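Local coordinates for inositol dehydrogenase (Lactobacillus casei, PDB 4MKX), which probably oxidises scyllo-inositol using NAD as cofactor, as a sugar-alcohol dehydrogenase of the Gfo/Idh/MocA family, at residues 16-21 with 313-318; 37-42 with 306-311; 201-206 with 237-242; 212-217 with 338-343. All blocks are in the same frame, centred on the assembly; numbering follows the deposited sequence.

Interaction 1 of 4, residues 16-21 with 313-318; sequences KTIKIG and AFVNSI
I18 reaches across to helix 313-318 with both atoms of its longer branch: CD1 lies 3.7 Å from I318 CG2, and CG1 lies 4.0 Å from V315 CG1. Two positions further along the strand, I20 CD1 meets the other methyl of the valine, V315 CG2, at 4.1 Å. V315 therefore serves two isoleucines with its two methyls. Its CG1 stands anti to the backbone N (chi1 170°), which gives CG1 to I18 and leaves CG2 for I20. I18 and V315 lie flank to flank, pointing opposite ways.

Behind this first shell, I318 CD1 sits 3.8 Å above one face of the F314 ring, offset toward its rim. That ring in turn meets the ring of F85, planes nearly perpendicular, while A83 touches both F314 and I318. On the helix, S317 OG donates to F314 O at 2.6 Å. The strand is held by backbone bonds to H42, K44 and Q46 on one flank and to D82 on the other.

The axes of strand 18-21 and helix 313-318 approach to 10.2 Å, with N-to-C directions 130° apart, a spacing filled by these branched side chains. A helix from late in the chain thus covers one face of the parallel sheet near its centre, the layered packing of a Rossmann fold, here the presumed nucleotide-binding domain of the family.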
loop_
_atom_site.group_PDB
_atom_site.type_symbol
_atom_site.label_atom_id
_atom_site.label_comp_id
_atom_site.label_asym_id
_atom_site.label_seq_id
_atom_site.Cartn_x
_atom_site.Cartn_y
_atom_site.Cartn_z
ATOM N N LYS A 16 -10.684 38.469 -23.681
ATOM C CA LYS A 16 -11.581 38.945 -22.633
ATOM C C LYS A 16 -12.223 37.842 -21.789
ATOM O O LYS A 16 -11.557 36.899 -21.354
ATOM C CB LYS A 16 -12.657 39.862 -23.237
ATOM C CG LYS A 16 -13.151 40.955 -22.287
ATOM C CD LYS A 16 -13.424 42.262 -23.012
ATOM C CE LYS A 16 -14.914 42.527 -23.162
ATOM N NZ LYS A 16 -15.563 41.604 -24.133
ATOM N N THR A 17 -13.522 37.988 -21.553
ATOM C CA THR A 17 -14.271 37.107 -20.676
ATOM C C THR A 17 -15.348 36.379 -21.472
ATOM O O THR A 17 -16.174 37.009 -22.129
ATOM C CB THR A 17 -14.943 37.910 -19.556
ATOM O OG1 THR A 17 -13.945 38.621 -18.812
ATOM C CG2 THR A 17 -15.701 36.991 -18.622
ATOM N N ILE A 18 -15.335 35.051 -21.409
ATOM C CA ILE A 18 -16.339 34.235 -22.091
ATOM C C ILE A 18 -17.585 34.167 -21.222
ATOM O O ILE A 18 -17.522 33.692 -20.091
ATOM C CB ILE A 18 -15.823 32.803 -22.322
ATOM C CG1 ILE A 18 -14.506 32.821 -23.097
ATOM C CG2 ILE A 18 -16.872 31.956 -23.047
ATOM C CD1 ILE A 18 -14.617 33.444 -24.471
ATOM N N LYS A 19 -18.719 34.642 -21.733
ATOM C CA LYS A 19 -19.962 34.568 -20.967
ATOM C C LYS A 19 -20.664 33.262 -21.311
ATOM O O LYS A 19 -20.844 32.945 -22.482
ATOM C CB LYS A 19 -20.863 35.757 -21.284
ATOM C CG LYS A 19 -20.303 37.075 -20.788
ATOM C CD LYS A 19 -21.053 38.262 -21.386
ATOM C CE LYS A 19 -20.405 39.573 -20.971
ATOM N NZ LYS A 19 -20.424 40.569 -22.080
ATOM N N ILE A 20 -21.056 32.513 -20.288
ATOM C CA ILE A 20 -21.565 31.162 -20.495
ATOM C C ILE A 20 -22.992 31.041 -20.000
ATOM O O ILE A 20 -23.341 31.578 -18.954
ATOM C CB ILE A 20 -20.671 30.146 -19.744
ATOM C CG1 ILE A 20 -19.251 30.223 -20.313
ATOM C CG2 ILE A 20 -21.235 28.725 -19.853
ATOM C CD1 ILE A 20 -18.270 29.309 -19.642
ATOM N N GLY A 21 -23.828 30.338 -20.755
ATOM C CA GLY A 21 -25.143 29.986 -20.252
ATOM C C GLY A 21 -25.197 28.494 -20.003
ATOM O O GLY A 21 -24.598 27.726 -20.746
ATOM N N ALA A 313 -10.222 24.091 -19.873
ATOM C CA ALA A 313 -9.767 23.766 -21.217
ATOM C C ALA A 313 -10.768 24.242 -22.273
ATOM O O ALA A 313 -10.376 24.693 -23.348
ATOM C CB ALA A 313 -9.518 22.266 -21.350
ATOM N N PHE A 314 -12.059 24.136 -21.970
ATOM C CA PHE A 314 -13.085 24.586 -22.907
ATOM C C PHE A 314 -12.999 26.095 -23.110
ATOM O O PHE A 314 -12.986 26.580 -24.246
ATOM C CB PHE A 314 -14.469 24.163 -22.417
ATOM C CG PHE A 314 -15.599 24.710 -23.242
ATOM C CD1 PHE A 314 -15.851 24.226 -24.524
ATOM C CD2 PHE A 314 -16.424 25.687 -22.718
ATOM C CE1 PHE A 314 -16.905 24.736 -25.281
ATOM C CE2 PHE A 314 -17.477 26.201 -23.466
ATOM C CZ PHE A 314 -17.723 25.713 -24.745
ATOM N N VAL A 315 -12.907 26.829 -22.007
ATOM C CA VAL A 315 -12.792 28.286 -22.062
ATOM C C VAL A 315 -11.536 28.728 -22.814
ATOM O O VAL A 315 -11.601 29.617 -23.671
ATOM C CB VAL A 315 -12.845 28.907 -20.652
ATOM C CG1 VAL A 315 -12.483 30.389 -20.699
ATOM C CG2 VAL A 315 -14.226 28.723 -20.049
ATOM N N ASN A 316 -10.398 28.110 -22.503
ATOM C CA ASN A 316 -9.149 28.422 -23.199
ATOM C C ASN A 316 -9.174 28.060 -24.684
ATOM O O ASN A 316 -8.512 28.711 -25.488
ATOM C CB ASN A 316 -7.951 27.756 -22.518
ATOM C CG ASN A 316 -7.734 28.253 -21.101
ATOM O OD1 ASN A 316 -8.349 29.221 -20.666
ATOM N ND2 ASN A 316 -6.860 27.579 -20.370
ATOM N N SER A 317 -9.926 27.020 -25.046
ATOM C CA SER A 317 -10.008 26.595 -26.446
ATOM C C SER A 317 -10.643 27.675 -27.315
ATOM O O SER A 317 -10.283 27.843 -28.481
ATOM C CB SER A 317 -10.782 25.273 -26.592
ATOM O OG SER A 317 -12.183 25.461 -26.465
ATOM N N ILE A 318 -11.596 28.394 -26.739
ATOM C CA ILE A 318 -12.276 29.484 -27.430
ATOM C C ILE A 318 -11.373 30.706 -27.511
ATOM O O ILE A 318 -11.245 31.323 -28.568
ATOM C CB ILE A 318 -13.561 29.874 -26.699
ATOM C CG1 ILE A 318 -14.562 28.712 -26.723
ATOM C CG2 ILE A 318 -14.177 31.131 -27.331
ATOM C CD1 ILE A 318 -15.731 28.900 -25.778
#

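Interaction 2 of 4, residues 37-42 with 306-311; sequences ATKIQH and AFLSEE
The flat carboxylate of E311 meets I40 through one oxygen: OE1 is 3.7 Å from I40 CD1 and 3.8 Å from I40 CG1. Its other oxygen, OE2, takes hydrogen bonds from H32 ND1 and N35 ND2, so the group is held by polar partners while the isoleucine rests against it. Of the flat rings nearby, F307 has E310 OE2 in plane at its edge, and H42 has Q41 CB over one face, offset toward the rim; both are pairings within their own segments.

I40 lies roughly perpendicular to E311 and also rests against E311 CB. CD1 is carried to the helix by CG1, which stands opposite the carbonyl carbon (chi1 -62°), and it comes 3.6 Å from L308 O and 3.9 Å from L308 CD2. That same leucine methyl fits against the aliphatic part of K39, 3.7 Å from K39 CB, before the lysine chain bends and leads its amine away. With an alanine at I40, the CD1 contacts to L308 and E311 would be lost, which would probably leave a gap between loop and helix.

Q41 N hydrogen-bonds to Q312 OE1, one residue beyond the helix segment, and T38 and Q41 pack on Q41 and T38 of the second subunit. The contact itself is van der Waals in nature: CD1 packs against L308 O and E311 OE1, while the carboxylate oxygens find their hydrogen bonds away from I40.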
loop_
_atom_site.group_PDB
_atom_site.type_symbol
_atom_site.label_atom_id
_atom_site.label_comp_id
_atom_site.label_asym_id
_atom_site.label_seq_id
_atom_site.Cartn_x
_atom_site.Cartn_y
_atom_site.Cartn_z
ATOM N N ALA A 37 -18.605 29.995 -12.188
ATOM C CA ALA A 37 -18.889 31.283 -11.555
ATOM C C ALA A 37 -17.770 31.764 -10.628
ATOM O O ALA A 37 -17.580 32.968 -10.463
ATOM C CB ALA A 37 -20.197 31.210 -10.779
ATOM N N THR A 38 -17.043 30.835 -10.019
ATOM C CA THR A 38 -16.116 31.185 -8.939
ATOM C C THR A 38 -14.636 30.848 -9.190
ATOM O O THR A 38 -13.744 31.522 -8.673
ATOM C CB THR A 38 -16.560 30.542 -7.610
ATOM O OG1 THR A 38 -16.610 29.118 -7.747
ATOM C CG2 THR A 38 -17.935 31.062 -7.200
ATOM N N LYS A 39 -14.373 29.808 -9.970
ATOM C CA LYS A 39 -13.019 29.278 -10.056
ATOM C C LYS A 39 -12.373 29.374 -11.426
ATOM O O LYS A 39 -11.149 29.365 -11.542
ATOM C CB LYS A 39 -13.007 27.824 -9.585
ATOM C CG LYS A 39 -13.364 27.665 -8.117
ATOM C CD LYS A 39 -13.504 26.197 -7.754
ATOM C CE LYS A 39 -14.085 26.027 -6.361
ATOM N NZ LYS A 39 -13.335 26.822 -5.345
ATOM N N ILE A 40 -13.187 29.447 -12.472
ATOM C CA ILE A 40 -12.646 29.365 -13.819
ATOM C C ILE A 40 -12.192 30.736 -14.304
ATOM O O ILE A 40 -12.938 31.722 -14.211
ATOM C CB ILE A 40 -13.664 28.725 -14.804
ATOM C CG1 ILE A 40 -13.979 27.284 -14.380
ATOM C CG2 ILE A 40 -13.129 28.752 -16.232
ATOM C CD1 ILE A 40 -12.766 26.350 -14.363
ATOM N N GLN A 41 -10.964 30.807 -14.818
ATOM C CA GLN A 41 -10.425 32.077 -15.304
ATOM C C GLN A 41 -11.086 32.463 -16.611
ATOM O O GLN A 41 -11.379 31.597 -17.429
ATOM C CB GLN A 41 -8.929 31.959 -15.583
ATOM C CG GLN A 41 -8.057 31.569 -14.414
ATOM C CD GLN A 41 -6.605 31.425 -14.833
ATOM O OE1 GLN A 41 -6.051 30.323 -14.837
ATOM N NE2 GLN A 41 -5.985 32.540 -15.214
ATOM N N HIS A 42 -11.285 33.764 -16.810
ATOM C CA HIS A 42 -11.773 34.325 -18.072
ATOM C C HIS A 42 -13.170 33.843 -18.430
ATOM O O HIS A 42 -13.511 33.743 -19.602
ATOM C CB HIS A 42 -10.814 34.024 -19.227
ATOM C CG HIS A 42 -9.396 34.415 -18.958
ATOM N ND1 HIS A 42 -9.046 35.654 -18.459
ATOM C CD2 HIS A 42 -8.237 33.736 -19.126
ATOM C CE1 HIS A 42 -7.733 35.716 -18.329
ATOM N NE2 HIS A 42 -7.218 34.564 -18.725
ATOM N N ALA A 306 -10.609 17.050 -12.217
ATOM C CA ALA A 306 -10.868 16.805 -13.635
ATOM C C ALA A 306 -11.973 17.701 -14.176
ATOM O O ALA A 306 -11.903 18.156 -15.315
ATOM C CB ALA A 306 -11.223 15.348 -13.865
ATOM N N PHE A 307 -13.006 17.937 -13.372
ATOM C CA PHE A 307 -14.074 18.839 -13.801
ATOM C C PHE A 307 -13.543 20.252 -14.031
ATOM O O PHE A 307 -13.835 20.867 -15.057
ATOM C CB PHE A 307 -15.224 18.868 -12.784
ATOM C CG PHE A 307 -16.041 17.618 -12.763
ATOM C CD1 PHE A 307 -16.522 17.060 -13.951
ATOM C CD2 PHE A 307 -16.321 16.973 -11.563
ATOM C CE1 PHE A 307 -17.281 15.889 -13.932
ATOM C CE2 PHE A 307 -17.076 15.807 -11.538
ATOM C CZ PHE A 307 -17.553 15.260 -12.728
ATOM N N LEU A 308 -12.783 20.775 -13.070
ATOM C CA LEU A 308 -12.201 22.107 -13.202
ATOM C C LEU A 308 -11.294 22.194 -14.425
ATOM O O LEU A 308 -11.364 23.160 -15.179
ATOM C CB LEU A 308 -11.423 22.482 -11.932
ATOM C CG LEU A 308 -12.284 22.925 -10.753
ATOM C CD1 LEU A 308 -11.522 22.795 -9.435
ATOM C CD2 LEU A 308 -12.744 24.367 -10.969
ATOM N N SER A 309 -10.459 21.176 -14.629
ATOM C CA SER A 309 -9.552 21.190 -15.764
ATOM C C SER A 309 -10.279 21.158 -17.109
ATOM O O SER A 309 -9.892 21.875 -18.020
ATOM C CB SER A 309 -8.538 20.045 -15.679
ATOM O OG SER A 309 -7.625 20.286 -14.612
ATOM N N GLU A 310 -11.316 20.331 -17.249
ATOM C CA GLU A 310 -12.033 20.297 -18.526
ATOM C C GLU A 310 -12.802 21.593 -18.785
ATOM O O GLU A 310 -12.931 22.002 -19.927
ATOM C CB GLU A 310 -12.972 19.084 -18.658
ATOM C CG GLU A 310 -14.290 19.209 -17.909
ATOM C CD GLU A 310 -15.194 17.999 -18.065
ATOM O OE1 GLU A 310 -14.974 17.176 -18.989
ATOM O OE2 GLU A 310 -16.132 17.862 -17.246
ATOM N N GLU A 311 -13.324 22.220 -17.732
ATOM C CA GLU A 311 -14.028 23.488 -17.886
ATOM C C GLU A 311 -13.041 24.555 -18.344
ATOM O O GLU A 311 -13.332 25.329 -19.253
ATOM C CB GLU A 311 -14.680 23.906 -16.562
ATOM C CG GLU A 311 -15.832 23.005 -16.125
ATOM C CD GLU A 311 -16.014 23.003 -14.630
ATOM O OE1 GLU A 311 -15.224 23.683 -13.949
ATOM O OE2 GLU A 311 -16.914 22.305 -14.117
#

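Interaction 3 of 4, residues 201-206 with 237-242; sequences DVIRWF and ALMQLE
I203 divides its two branches between M239 and L241 through its first torsion: at chi1 -73° CG1 lies opposite the carbonyl carbon and CG2 opposite the backbone N. A nearly extended second torsion then carries CD1 outward, and M239 answers with a bend at its far end, chi3 -61°, that swings CE round to meet it. These two methyls come within 3.6 Å. On the other branch, I203 CG2 is 3.9 Å from L241 CD2. Both pairs cross at a slant, the isoleucine of helix 201-206 reaching two residues that face the same side of strand 237-241.

A247 and L249 of the next strand touch both I203 and M239, and V214 and I211 of the strand on the other flank touch M239, so the methionine is enclosed within the sheet face. L238 and Q240 point to the opposite face, toward the third subunit: L238 packs on its W215, and Q240 OE1 hydrogen-bonds to its N348 ND2.

Chemically, the helix meets this strand through methyl groups alone, with just 118 Å² buried. Such a contact has no directional bond to fix it; it rests on van der Waals packing of buried methyls.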
loop_
_atom_site.group_PDB
_atom_site.type_symbol
_atom_site.label_atom_id
_atom_site.label_comp_id
_atom_site.label_asym_id
_atom_site.label_seq_id
_atom_site.Cartn_x
_atom_site.Cartn_y
_atom_site.Cartn_z
ATOM N N ASP A 201 -14.769 5.241 -23.429
ATOM C CA ASP A 201 -13.910 6.300 -23.919
ATOM C C ASP A 201 -12.446 6.140 -23.506
ATOM O O ASP A 201 -11.530 6.380 -24.299
ATOM C CB ASP A 201 -14.442 7.650 -23.463
ATOM C CG ASP A 201 -13.667 8.788 -24.066
ATOM O OD1 ASP A 201 -13.786 8.995 -25.302
ATOM O OD2 ASP A 201 -12.920 9.459 -23.314
ATOM N N VAL A 202 -12.214 5.725 -22.262
ATOM C CA VAL A 202 -10.860 5.478 -21.799
ATOM C C VAL A 202 -10.154 4.413 -22.642
ATOM O O VAL A 202 -8.992 4.573 -23.000
ATOM C CB VAL A 202 -10.848 5.082 -20.287
ATOM C CG1 VAL A 202 -9.692 4.173 -19.958
ATOM C CG2 VAL A 202 -10.830 6.328 -19.419
ATOM N N ILE A 203 -10.869 3.350 -22.972
ATOM C CA ILE A 203 -10.311 2.283 -23.790
ATOM C C ILE A 203 -9.902 2.811 -25.174
ATOM O O ILE A 203 -8.760 2.604 -25.626
ATOM C CB ILE A 203 -11.297 1.119 -23.871
ATOM C CG1 ILE A 203 -11.322 0.400 -22.520
ATOM C CG2 ILE A 203 -10.898 0.131 -24.964
ATOM C CD1 ILE A 203 -12.577 -0.400 -22.272
ATOM N N ARG A 204 -10.803 3.558 -25.807
ATOM C CA ARG A 204 -10.519 4.126 -27.120
ATOM C C ARG A 204 -9.384 5.136 -27.057
ATOM O O ARG A 204 -8.514 5.157 -27.925
ATOM C CB ARG A 204 -11.781 4.763 -27.718
ATOM C CG ARG A 204 -12.935 3.775 -27.959
ATOM C CD ARG A 204 -14.149 4.451 -28.595
ATOM N NE ARG A 204 -13.819 4.979 -29.915
ATOM C CZ ARG A 204 -13.646 6.272 -30.179
ATOM N NH1 ARG A 204 -13.780 7.180 -29.216
ATOM N NH2 ARG A 204 -13.330 6.655 -31.406
ATOM N N TRP A 205 -9.388 5.961 -26.010
ATOM C CA TRP A 205 -8.384 6.998 -25.825
ATOM C C TRP A 205 -6.989 6.400 -25.677
ATOM O O TRP A 205 -6.043 6.836 -26.338
ATOM C CB TRP A 205 -8.756 7.859 -24.600
ATOM C CG TRP A 205 -7.833 8.985 -24.265
ATOM C CD1 TRP A 205 -7.312 9.910 -25.127
ATOM C CD2 TRP A 205 -7.361 9.347 -22.958
ATOM N NE1 TRP A 205 -6.527 10.809 -24.438
ATOM C CE2 TRP A 205 -6.546 10.490 -23.108
ATOM C CE3 TRP A 205 -7.550 8.816 -21.682
ATOM C CZ2 TRP A 205 -5.907 11.100 -22.023
ATOM C CZ3 TRP A 205 -6.914 9.424 -20.607
ATOM C CH2 TRP A 205 -6.107 10.560 -20.787
ATOM N N PHE A 206 -6.855 5.385 -24.826
ATOM C CA PHE A 206 -5.537 4.805 -24.573
ATOM C C PHE A 206 -4.991 4.010 -25.756
ATOM O O PHE A 206 -3.789 4.030 -26.001
ATOM C CB PHE A 206 -5.559 3.909 -23.322
ATOM C CG PHE A 206 -5.304 4.652 -22.050
ATOM C CD1 PHE A 206 -4.008 4.865 -21.608
ATOM C CD2 PHE A 206 -6.356 5.149 -21.297
ATOM C CE1 PHE A 206 -3.763 5.566 -20.434
ATOM C CE2 PHE A 206 -6.116 5.852 -20.119
ATOM C CZ PHE A 206 -4.822 6.058 -19.690
ATOM N N ALA A 237 -18.462 -7.323 -18.635
ATOM C CA ALA A 237 -18.378 -7.489 -20.070
ATOM C C ALA A 237 -16.979 -7.846 -20.512
ATOM O O ALA A 237 -15.981 -7.411 -19.918
ATOM C CB ALA A 237 -18.843 -6.210 -20.769
ATOM N N LEU A 238 -16.905 -8.633 -21.581
ATOM C CA LEU A 238 -15.638 -8.920 -22.221
ATOM C C LEU A 238 -15.740 -8.388 -23.644
ATOM O O LEU A 238 -16.765 -8.550 -24.296
ATOM C CB LEU A 238 -15.388 -10.424 -22.242
ATOM C CG LEU A 238 -14.085 -10.907 -22.860
ATOM C CD1 LEU A 238 -12.880 -10.343 -22.114
ATOM C CD2 LEU A 238 -14.098 -12.438 -22.843
ATOM N N MET A 239 -14.684 -7.738 -24.108
ATOM C CA MET A 239 -14.717 -7.073 -25.403
ATOM C C MET A 239 -13.461 -7.408 -26.172
ATOM O O MET A 239 -12.362 -7.455 -25.622
ATOM C CB MET A 239 -14.824 -5.557 -25.207
ATOM C CG MET A 239 -15.967 -5.164 -24.310
ATOM S SD MET A 239 -16.310 -3.401 -24.363
ATOM C CE MET A 239 -14.753 -2.782 -23.770
ATOM N N GLN A 240 -13.625 -7.637 -27.470
ATOM C CA GLN A 240 -12.492 -7.881 -28.321
ATOM C C GLN A 240 -12.417 -6.671 -29.229
ATOM O O GLN A 240 -13.414 -6.304 -29.856
ATOM C CB GLN A 240 -12.757 -9.120 -29.159
ATOM C CG GLN A 240 -11.581 -9.597 -29.968
ATOM C CD GLN A 240 -11.836 -11.005 -30.496
ATOM O OE1 GLN A 240 -12.877 -11.267 -31.103
ATOM N NE2 GLN A 240 -10.909 -11.911 -30.242
ATOM N N LEU A 241 -11.250 -6.044 -29.275
ATOM C CA LEU A 241 -11.091 -4.842 -30.098
ATOM C C LEU A 241 -10.629 -5.255 -31.496
ATOM O O LEU A 241 -10.358 -6.432 -31.737
ATOM C CB LEU A 241 -10.104 -3.878 -29.451
ATOM C CG LEU A 241 -10.619 -2.953 -28.340
ATOM C CD1 LEU A 241 -11.308 -3.685 -27.189
ATOM C CD2 LEU A 241 -9.472 -2.099 -27.816
ATOM N N GLU A 242 -10.534 -4.291 -32.411
ATOM C CA GLU A 242 -10.254 -4.590 -33.820
ATOM C C GLU A 242 -8.953 -5.350 -34.096
ATOM O O GLU A 242 -8.868 -6.095 -35.078
ATOM C CB GLU A 242 -10.279 -3.299 -34.645
ATOM C CG GLU A 242 -9.032 -2.457 -34.470
ATOM C CD GLU A 242 -9.160 -1.092 -35.097
ATOM O OE1 GLU A 242 -9.874 -0.964 -36.119
ATOM O OE2 GLU A 242 -8.553 -0.145 -34.552
#

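Interaction 4 of 4, residues 212-217 with 338-343; sequences DKVWAI and ALALQE
V214 leaves the strand toward the helix, and each atom of its side chain finds something there. CB comes 3.8 Å from L341 CD2. From CB the chain forks, and both methyls stay near that leucine methyl: V214 CG1 is 4.1 Å and CG2 4.0 Å from L341 CD2. CG1 stands opposite the carbonyl carbon (chi1 -55°), which leaves CG2 between the backbone N and the carbonyl carbon. From there CG2 reaches back to the preceding residue as well, lying 3.7 Å from A340 O and 4.1 Å from A340 CB. The valine thus straddles two successive helix residues, its side chain roughly perpendicular to that of L341.

Two positions on, A216 CB rests 3.6 Å from L341 O, a methyl set against helix backbone. The small side chains of A216 and A340 let the helix settle low: the axes of strand 212-217 and helix 338-343 approach to 7.2 Å, crossing at -51°. Beside the contact, L341 also touches A237 of the neighbouring strand and I200 of helix 197-207.

The other face of the strand belongs to the tetramer. W215 has I217 CG2 over one face of its ring, hydrogen-bonds through NE1 to N348 OD1 of its own chain, and packs on W215 of the third subunit. At the start of the segment, D212 and K213 both face Q240, a classic beta bulge. The result is a mixed sheet with helices on one face and a subunit interface on the other, as in the C-terminal domain of Gfo/Idh/MocA dehydrogenases.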
loop_
_atom_site.group_PDB
_atom_site.type_symbol
_atom_site.label_atom_id
_atom_site.label_comp_id
_atom_site.label_asym_id
_atom_site.label_seq_id
_atom_site.Cartn_x
_atom_site.Cartn_y
_atom_site.Cartn_z
ATOM N N ASP A 212 -14.739 -4.273 -31.372
ATOM C CA ASP A 212 -15.332 -5.110 -32.419
ATOM C C ASP A 212 -16.542 -5.886 -31.920
ATOM O O ASP A 212 -17.655 -5.684 -32.390
ATOM C CB ASP A 212 -14.292 -6.071 -32.995
ATOM C CG ASP A 212 -14.828 -6.874 -34.174
ATOM O OD1 ASP A 212 -15.723 -6.368 -34.884
ATOM O OD2 ASP A 212 -14.349 -8.002 -34.389
ATOM N N LYS A 213 -16.335 -6.793 -30.969
ATOM C CA LYS A 213 -17.469 -7.546 -30.462
ATOM C C LYS A 213 -17.440 -7.657 -28.950
ATOM O O LYS A 213 -16.378 -7.570 -28.342
ATOM C CB LYS A 213 -17.572 -8.924 -31.118
ATOM C CG LYS A 213 -16.322 -9.752 -31.032
ATOM C CD LYS A 213 -16.507 -11.079 -31.775
ATOM C CE LYS A 213 -16.490 -10.875 -33.273
ATOM N NZ LYS A 213 -16.847 -12.119 -34.013
ATOM N N VAL A 214 -18.621 -7.810 -28.366
ATOM C CA VAL A 214 -18.788 -7.781 -26.919
ATOM C C VAL A 214 -19.768 -8.848 -26.453
ATOM O O VAL A 214 -20.660 -9.277 -27.195
ATOM C CB VAL A 214 -19.333 -6.411 -26.443
ATOM C CG1 VAL A 214 -18.442 -5.276 -26.921
ATOM C CG2 VAL A 214 -20.752 -6.192 -26.935
ATOM N N TRP A 215 -19.588 -9.294 -25.215
ATOM C CA TRP A 215 -20.597 -10.084 -24.527
ATOM C C TRP A 215 -20.703 -9.458 -23.152
ATOM O O TRP A 215 -19.694 -9.053 -22.586
ATOM C CB TRP A 215 -20.171 -11.556 -24.418
ATOM C CG TRP A 215 -21.184 -12.446 -23.738
ATOM C CD1 TRP A 215 -22.547 -12.392 -23.859
ATOM C CD2 TRP A 215 -20.905 -13.527 -22.838
ATOM N NE1 TRP A 215 -23.128 -13.372 -23.089
ATOM C CE2 TRP A 215 -22.144 -14.071 -22.438
ATOM C CE3 TRP A 215 -19.728 -14.073 -22.319
ATOM C CZ2 TRP A 215 -22.237 -15.156 -21.562
ATOM C CZ3 TRP A 215 -19.819 -15.150 -21.444
ATOM C CH2 TRP A 215 -21.068 -15.680 -21.074
ATOM N N ALA A 216 -21.917 -9.346 -22.632
ATOM C CA ALA A 216 -22.133 -8.753 -21.325
ATOM C C ALA A 216 -23.133 -9.588 -20.560
ATOM O O ALA A 216 -24.118 -10.105 -21.126
ATOM C CB ALA A 216 -22.615 -7.303 -21.442
ATOM N N ILE A 217 -22.867 -9.743 -19.272
ATOM C CA ILE A 217 -23.769 -10.444 -18.375
ATOM C C ILE A 217 -23.991 -9.597 -17.133
ATOM O O ILE A 217 -23.283 -8.625 -16.893
ATOM C CB ILE A 217 -23.241 -11.846 -17.978
ATOM C CG1 ILE A 217 -21.913 -11.755 -17.222
ATOM C CG2 ILE A 217 -23.077 -12.739 -19.204
ATOM C CD1 ILE A 217 -21.341 -13.147 -16.878
ATOM N N ALA A 338 -21.885 1.223 -25.950
ATOM C CA ALA A 338 -22.773 1.034 -24.809
ATOM C C ALA A 338 -24.082 0.351 -25.215
ATOM O O ALA A 338 -24.579 -0.527 -24.509
ATOM C CB ALA A 338 -23.038 2.369 -24.102
ATOM N N LEU A 339 -24.647 0.755 -26.350
ATOM C CA LEU A 339 -25.825 0.077 -26.881
ATOM C C LEU A 339 -25.542 -1.390 -27.193
ATOM O O LEU A 339 -26.380 -2.251 -26.960
ATOM C CB LEU A 339 -26.310 0.782 -28.148
ATOM C CG LEU A 339 -26.875 2.180 -27.914
ATOM C CD1 LEU A 339 -27.211 2.819 -29.242
ATOM C CD2 LEU A 339 -28.108 2.106 -27.023
ATOM N N ALA A 340 -24.361 -1.658 -27.737
ATOM C CA ALA A 340 -23.957 -3.020 -28.055
ATOM C C ALA A 340 -23.850 -3.865 -26.797
ATOM O O ALA A 340 -24.233 -5.035 -26.806
ATOM C CB ALA A 340 -22.646 -3.023 -28.812
ATOM N N LEU A 341 -23.323 -3.277 -25.724
ATOM C CA LEU A 341 -23.229 -3.983 -24.446
ATOM C C LEU A 341 -24.617 -4.283 -23.903
ATOM O O LEU A 341 -24.866 -5.363 -23.385
ATOM C CB LEU A 341 -22.438 -3.155 -23.425
ATOM C CG LEU A 341 -20.942 -3.026 -23.673
ATOM C CD1 LEU A 341 -20.364 -1.926 -22.780
ATOM C CD2 LEU A 341 -20.241 -4.341 -23.386
ATOM N N GLN A 342 -25.535 -3.334 -24.038
ATOM C CA GLN A 342 -26.897 -3.537 -23.575
ATOM C C GLN A 342 -27.591 -4.636 -24.376
ATOM O O GLN A 342 -28.350 -5.441 -23.825
ATOM C CB GLN A 342 -27.699 -2.249 -23.716
ATOM C CG GLN A 342 -28.689 -2.054 -22.609
ATOM C CD GLN A 342 -28.003 -1.898 -21.268
ATOM O OE1 GLN A 342 -27.166 -1.007 -21.082
ATOM N NE2 GLN A 342 -28.342 -2.772 -20.327
ATOM N N GLU A 343 -27.339 -4.656 -25.681
ATOM C CA GLU A 343 -27.975 -5.644 -26.544
ATOM C C GLU A 343 -27.423 -7.032 -26.246
ATOM O O GLU A 343 -28.171 -8.007 -26.199
ATOM C CB GLU A 343 -27.759 -5.303 -28.016
ATOM C CG GLU A 343 -28.589 -6.176 -28.952
ATOM C CD GLU A 343 -28.279 -5.932 -30.410
ATOM O OE1 GLU A 343 -27.669 -4.883 -30.724
ATOM O OE2 GLU A 343 -28.642 -6.796 -31.239
#

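How the interactions relate
From the N terminus, the first Rossmann strand opens interaction 1, a long loop closed only when helix 304-319 returns to it. Interaction 2 starts at the C-terminal end of the first helix and closes on an earlier turn of that same returning helix, so it nests inside interaction 1 and adjoins it: I18 N probably hydrogen-bonds to H42 O. Together they join helix 304-319 to the Rossmann domain. Interaction 3 is a short loop nested within both; interaction 4 begins inside it, on strand 211-219, and ends on helix 328-347, crossing all three. These two pack helices 197-207 and 328-347 on the mixed sheet, across the chain's centre from interactions 1 and 2.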